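DNA replication protein DnaC (Aquifex aeolicus, PDB 3EC2) serves as a helicase loader in bacterial replication initiation and binds adenine nucleotide with magnesium through a P-loop NTPase fold, probably using ATP. Local coordinates at residues G45-G50 with T139-L144; V103-D108 with S135-T140. All coordinates share one frame; numbering follows the deposited sequence.

Contact 1 of 2, residues G45-G50 with T139-L144; sequences GSPGVG and TTNYSL. With ADP (adenosine-5'-diphosphate), chain B.
The carboxamide of Asn-141 and the main chain of Tyr-142 meet the start of the phosphate-binding loop at Gly-45, Ser-46 and Pro-47. Asn-141 has CG anti to its backbone N (chi1 -169°), which carries the amide to the proline: ND2 lies 3.8 Å from Pro-47 CG, a van der Waals approach in which the two side chains cross at a slant. The same ND2 is near Gly-45 O but at a poor angle for a bond; instead Asn-141 CA makes a CA-H...O contact of 3.6 Å with Gly-45 O. The backbone N of Asn-141 is held from outside by the hydroxyl of Ser-111. At Tyr-142 the N-H points almost straight at Gly-45 O, but the N-to-O distance of 3.4 Å makes this a weak hydrogen bond; Lys-51 NZ gives Gly-45 O another weak one. Tyr-142 O approaches Ser-46 N to 3.1 Å, unbonded because the angle is poor. The tyrosine side chain leads away from the loop and touches Arg-153, Ile-154 and Asp-157 of helix 151-162. Farther along 45-50, backbone amides grip ADP: Gly-48 N to O3B at 3.0 Å, Val-49 N to O2B at 3.1 Å and Gly-50 N to O3A. This is Walker A chemistry: N-H groups and Lys-51 hold the phosphates, while 139-144 meets only the loop's start, through one weak hydrogen bond, a CA-H...O contact and van der Waals touches.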
loop_
_atom_site.group_PDB
_atom_site.type_symbol
_atom_site.label_atom_id
_atom_site.label_comp_id
_atom_site.label_asym_id
_atom_site.label_seq_id
_atom_site.Cartn_x
_atom_site.Cartn_y
_atom_site.Cartn_z
ATOM N N GLY A 45 5.231 -10.543 -2.405
ATOM C CA GLY A 45 5.239 -11.346 -3.633
ATOM C C GLY A 45 6.172 -10.957 -4.766
ATOM O O GLY A 45 6.569 -9.812 -4.904
ATOM N N SER A 46 6.608 -11.972 -5.500
ATOM C CA SER A 46 7.361 -11.759 -6.699
ATOM C C SER A 46 6.463 -10.948 -7.567
ATOM O O SER A 46 5.331 -10.661 -7.201
ATOM C CB SER A 46 7.682 -13.069 -7.368
ATOM O OG SER A 46 8.747 -13.687 -6.680
ATOM N N PRO A 47 6.981 -10.550 -8.720
ATOM C CA PRO A 47 6.364 -9.609 -9.636
ATOM C C PRO A 47 5.588 -10.272 -10.744
ATOM O O PRO A 47 5.684 -11.498 -10.958
ATOM C CB PRO A 47 7.562 -8.860 -10.245
ATOM C CG PRO A 47 8.771 -9.753 -9.954
ATOM C CD PRO A 47 8.302 -10.967 -9.175
ATOM N N GLY A 48 4.825 -9.445 -11.454
ATOM C CA GLY A 48 3.909 -9.932 -12.474
ATOM C C GLY A 48 2.868 -10.837 -11.826
ATOM O O GLY A 48 2.184 -11.625 -12.491
ATOM N N VAL A 49 2.720 -10.718 -10.518
ATOM C CA VAL A 49 1.830 -11.630 -9.812
ATOM C C VAL A 49 0.433 -11.039 -9.540
ATOM O O VAL A 49 -0.407 -11.698 -8.981
ATOM C CB VAL A 49 2.487 -12.092 -8.509
ATOM C CG1 VAL A 49 1.528 -12.830 -7.631
ATOM C CG2 VAL A 49 3.678 -12.932 -8.847
ATOM N N GLY A 50 0.172 -9.806 -9.940
ATOM C CA GLY A 50 -1.166 -9.275 -9.705
ATOM C C GLY A 50 -1.354 -8.659 -8.331
ATOM O O GLY A 50 -2.498 -8.427 -7.902
ATOM N N THR A 139 1.904 -2.388 -1.463
ATOM C CA THR A 139 2.439 -3.546 -2.194
ATOM C C THR A 139 3.922 -3.424 -2.221
ATOM O O THR A 139 4.461 -2.348 -2.431
ATOM C CB THR A 139 1.905 -3.650 -3.635
ATOM O OG1 THR A 139 2.320 -2.501 -4.389
ATOM C CG2 THR A 139 0.397 -3.722 -3.615
ATOM N N THR A 140 4.579 -4.532 -1.956
ATOM C CA THR A 140 6.004 -4.567 -1.897
ATOM C C THR A 140 6.495 -5.863 -2.474
ATOM O O THR A 140 5.824 -6.890 -2.418
ATOM C CB THR A 140 6.508 -4.533 -0.461
ATOM O OG1 THR A 140 7.806 -3.902 -0.413
ATOM C CG2 THR A 140 6.610 -5.931 0.075
ATOM N N ASN A 141 7.722 -5.829 -2.944
ATOM C CA ASN A 141 8.333 -7.000 -3.521
ATOM C C ASN A 141 9.141 -7.843 -2.523
ATOM O O ASN A 141 9.886 -7.273 -1.702
ATOM C CB ASN A 141 9.244 -6.583 -4.637
ATOM C CG ASN A 141 9.713 -7.749 -5.442
ATOM O OD1 ASN A 141 10.630 -8.460 -5.053
ATOM N ND2 ASN A 141 9.052 -7.992 -6.559
ATOM N N TYR A 142 8.941 -9.177 -2.580
ATOM C CA TYR A 142 9.674 -10.245 -1.835
ATOM C C TYR A 142 9.932 -11.398 -2.826
ATOM O O TYR A 142 9.050 -11.722 -3.631
ATOM C CB TYR A 142 8.799 -10.741 -0.667
ATOM C CG TYR A 142 9.465 -11.691 0.341
ATOM C CD1 TYR A 142 10.292 -11.203 1.345
ATOM C CD2 TYR A 142 9.200 -13.068 0.327
ATOM C CE1 TYR A 142 10.871 -12.069 2.300
ATOM C CE2 TYR A 142 9.766 -13.930 1.283
ATOM C CZ TYR A 142 10.620 -13.429 2.251
ATOM O OH TYR A 142 11.201 -14.275 3.195
ATOM N N SER A 143 11.120 -12.020 -2.765
ATOM C CA SER A 143 11.604 -12.882 -3.865
ATOM C C SER A 143 12.178 -14.266 -3.514
ATOM O O SER A 143 11.957 -15.203 -4.289
ATOM C CB SER A 143 12.593 -12.115 -4.730
ATOM O OG SER A 143 13.696 -11.721 -3.945
ATOM N N LEU A 144 12.936 -14.380 -2.400
ATOM C CA LEU A 144 13.511 -15.688 -1.897
ATOM C C LEU A 144 12.557 -16.410 -0.919
ATOM O O LEU A 144 12.187 -15.819 0.113
ATOM C CB LEU A 144 14.889 -15.473 -1.259
ATOM C CG LEU A 144 15.887 -14.884 -2.267
ATOM C CD1 LEU A 144 17.215 -14.464 -1.587
ATOM C CD2 LEU A 144 16.141 -15.873 -3.430
HETATM P PB ADP B . 2.581 -7.158 -9.589
HETATM O O1B ADP B . 2.051 -5.821 -9.109
HETATM O O2B ADP B . 2.642 -8.295 -8.584
HETATM O O3B ADP B . 3.847 -6.842 -10.362
HETATM P PA ADP B . 0.590 -6.686 -11.482
HETATM O O1A ADP B . -0.541 -6.244 -10.599
HETATM O O2A ADP B . 1.374 -5.485 -11.969
HETATM O O3A ADP B . 1.516 -7.726 -10.657
HETATM O "O5'" ADP B . 0.071 -7.587 -12.683
HETATM C "C5'" ADP B . 0.689 -7.587 -13.951
HETATM C "C4'" ADP B . -0.403 -7.606 -14.992
HETATM O "O4'" ADP B . -1.112 -8.836 -14.914
HETATM C "C3'" ADP B . -1.403 -6.517 -14.721
HETATM O "O3'" ADP B . -1.658 -5.876 -15.962
HETATM C "C2'" ADP B . -2.646 -7.222 -14.190
HETATM O "O2'" ADP B . -3.791 -6.582 -14.693
HETATM C "C1'" ADP B . -2.518 -8.633 -14.707
HETATM N N9 ADP B . -3.023 -9.666 -13.774
HETATM C C8 ADP B . -2.282 -10.374 -12.899
HETATM N N7 ADP B . -3.030 -11.294 -12.229
HETATM C C5 ADP B . -4.280 -11.210 -12.697
HETATM C C6 ADP B . -5.582 -11.905 -12.420
HETATM N N6 ADP B . -5.709 -12.902 -11.463
HETATM N N1 ADP B . -6.646 -11.490 -13.146
HETATM C C2 ADP B . -6.548 -10.512 -14.081
HETATM N N3 ADP B . -5.405 -9.850 -14.377
HETATM C C4 ADP B . -4.265 -10.138 -13.725
#

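Contact 2 of 2, residues V103-D108 with S135-T140; sequences VLVLDD and STIITT
Val-103 begins the pairing with its CG1 methyl 3.9 Å from Ile-137 CD1, on the sheet face covered by helix 51-65. The strands 103-107 and 135-139 run parallel, their axes 4.6 Å apart at closest and inclined by 18°. Leu-104 gives a weak bond from N to Ser-135 O, but its own carbonyl is firmly used: Ile-137 N donates to Leu-104 O at 2.7 Å, close to the carbonyl direction. Val-105 shares the face of Val-103, its CG2 lying 4.1 Å from Ile-137 CB, so both valines pack on one isoleucine. Leu-106 N returns a bond to Ile-137 O at 2.8 Å, and Thr-139 N donates to Leu-106 O, tilted 28° from the carbonyl plane. At Asp-107 the pairing passes to side chains. Thr-139 OG1 sits between its backbone N and carbonyl carbon (chi1 63°), a rotation that lets it donate to Asp-107 OD2 at 2.7 Å from well above the carboxylate plane. The same hydroxyl accepts Asp-108 N at 2.8 Å, bridging both aspartates. A valine in place of Thr-139 would probably leave Asp-108 N without this acceptor and Asp-107 less restrained in rotation, though Thr-52 OG1 also bonds OD2. Asp-108 OD2 is hydrogen-bonded to Ser-111 OG. Both aspartates bind magnesium in a structure of this protein; here an ion lies about 3 Å from the Asp-107 side chain, between nearest atoms. The two strands, joined through helix 116-131, form a beta-alpha-beta unit whose acidic strand end is consistent with the Walker B site of P-loop NTPases.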
loop_
_atom_site.group_PDB
_atom_site.type_symbol
_atom_site.label_atom_id
_atom_site.label_comp_id
_atom_site.label_asym_id
_atom_site.label_seq_id
_atom_site.Cartn_x
_atom_site.Cartn_y
_atom_site.Cartn_z
ATOM N N VAL A 103 -8.168 6.555 2.117
ATOM C CA VAL A 103 -7.512 5.324 1.610
ATOM C C VAL A 103 -6.346 5.741 0.743
ATOM O O VAL A 103 -6.455 6.679 -0.043
ATOM C CB VAL A 103 -8.437 4.454 0.723
ATOM C CG1 VAL A 103 -7.926 3.039 0.640
ATOM C CG2 VAL A 103 -9.842 4.452 1.223
ATOM N N LEU A 104 -5.204 5.097 0.911
ATOM C CA LEU A 104 -4.032 5.460 0.130
ATOM C C LEU A 104 -3.321 4.211 -0.314
ATOM O O LEU A 104 -3.046 3.343 0.517
ATOM C CB LEU A 104 -3.087 6.349 0.938
ATOM C CG LEU A 104 -1.800 6.829 0.266
ATOM C CD1 LEU A 104 -2.085 7.903 -0.797
ATOM C CD2 LEU A 104 -0.797 7.344 1.295
ATOM N N VAL A 105 -3.053 4.097 -1.623
ATOM C CA VAL A 105 -2.287 2.963 -2.133
ATOM C C VAL A 105 -0.853 3.366 -2.400
ATOM O O VAL A 105 -0.559 4.142 -3.314
ATOM C CB VAL A 105 -2.905 2.318 -3.378
ATOM C CG1 VAL A 105 -2.024 1.189 -3.871
ATOM C CG2 VAL A 105 -4.271 1.796 -3.071
ATOM N N LEU A 106 0.045 2.851 -1.590
ATOM C CA LEU A 106 1.429 3.063 -1.846
ATOM C C LEU A 106 1.955 1.850 -2.595
ATOM O O LEU A 106 2.318 0.840 -1.987
ATOM C CB LEU A 106 2.164 3.248 -0.539
ATOM C CG LEU A 106 1.816 4.515 0.270
ATOM C CD1 LEU A 106 2.721 4.619 1.491
ATOM C CD2 LEU A 106 1.929 5.779 -0.610
ATOM N N ASP A 107 1.957 1.920 -3.920
ATOM C CA ASP A 107 2.361 0.767 -4.712
ATOM C C ASP A 107 3.868 0.605 -4.746
ATOM O O ASP A 107 4.599 1.553 -5.011
ATOM C CB ASP A 107 1.826 0.857 -6.131
ATOM C CG ASP A 107 1.852 -0.500 -6.841
ATOM O OD1 ASP A 107 2.706 -0.711 -7.727
ATOM O OD2 ASP A 107 1.042 -1.390 -6.500
ATOM N N ASP A 108 4.342 -0.587 -4.450
ATOM C CA ASP A 108 5.764 -0.738 -4.421
ATOM C C ASP A 108 6.465 0.054 -3.316
ATOM O O ASP A 108 7.505 0.638 -3.555
ATOM C CB ASP A 108 6.291 -0.204 -5.724
ATOM C CG ASP A 108 6.927 -1.272 -6.569
ATOM O OD1 ASP A 108 6.385 -1.545 -7.659
ATOM O OD2 ASP A 108 7.978 -1.842 -6.158
ATOM N N SER A 135 -6.218 4.612 6.790
ATOM C CA SER A 135 -6.066 3.310 6.169
ATOM C C SER A 135 -5.212 3.400 4.939
ATOM O O SER A 135 -5.483 4.189 4.027
ATOM C CB SER A 135 -7.411 2.653 5.877
ATOM O OG SER A 135 -8.417 3.633 5.673
ATOM N N THR A 136 -4.159 2.582 4.939
ATOM C CA THR A 136 -3.127 2.653 3.939
ATOM C C THR A 136 -2.849 1.230 3.393
ATOM O O THR A 136 -2.687 0.265 4.176
ATOM C CB THR A 136 -1.855 3.315 4.523
ATOM O OG1 THR A 136 -0.850 3.395 3.516
ATOM C CG2 THR A 136 -1.317 2.498 5.600
ATOM N N ILE A 137 -2.911 1.093 2.056
ATOM C CA ILE A 137 -2.718 -0.184 1.356
ATOM C C ILE A 137 -1.357 -0.194 0.673
ATOM O O ILE A 137 -0.988 0.760 -0.014
ATOM C CB ILE A 137 -3.834 -0.428 0.293
ATOM C CG1 ILE A 137 -5.189 -0.577 0.969
ATOM C CG2 ILE A 137 -3.526 -1.693 -0.548
ATOM C CD1 ILE A 137 -6.361 -0.439 0.014
ATOM N N ILE A 138 -0.610 -1.275 0.851
ATOM C CA ILE A 138 0.786 -1.321 0.412
ATOM C C ILE A 138 1.089 -2.559 -0.437
ATOM O O ILE A 138 0.593 -3.657 -0.164
ATOM C CB ILE A 138 1.709 -1.342 1.634
ATOM C CG1 ILE A 138 1.693 0.002 2.357
ATOM C CG2 ILE A 138 3.111 -1.824 1.260
ATOM C CD1 ILE A 138 1.991 -0.120 3.825
ATOM N N THR A 139 1.904 -2.388 -1.463
ATOM C CA THR A 139 2.439 -3.546 -2.194
ATOM C C THR A 139 3.922 -3.424 -2.221
ATOM O O THR A 139 4.461 -2.348 -2.431
ATOM C CB THR A 139 1.905 -3.650 -3.635
ATOM O OG1 THR A 139 2.320 -2.501 -4.389
ATOM C CG2 THR A 139 0.397 -3.722 -3.615
ATOM N N THR A 140 4.579 -4.532 -1.956
ATOM C CA THR A 140 6.004 -4.567 -1.897
ATOM C C THR A 140 6.495 -5.863 -2.474
ATOM O O THR A 140 5.824 -6.890 -2.418
ATOM C CB THR A 140 6.508 -4.533 -0.461
ATOM O OG1 THR A 140 7.806 -3.902 -0.413
ATOM C CG2 THR A 140 6.610 -5.931 0.075
#

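Overall arrangement
Contact 2 lies within the five-stranded parallel sheet, ordered 72-74, 103-107, 135-139, 40-43 and 174-177, and contact 1 in the loops at its nucleotide-binding end. The centre of contact 2 lies about 1 Å, and that of contact 1 about 13 Å, from the centre of the chain; the two are about 14 Å apart. Along the chain 45-50 comes first, then 103-108; 135-140 and 139-144 follow, overlapping at Thr-139 and Thr-140. The chain thus leaves strand 135-139, paired inside the sheet, and passes beside the loop between strand 40-43 and helix 51-65. This continuous run connects the magnesium-binding aspartates with the ADP-binding loop, two parts of one nucleotide site.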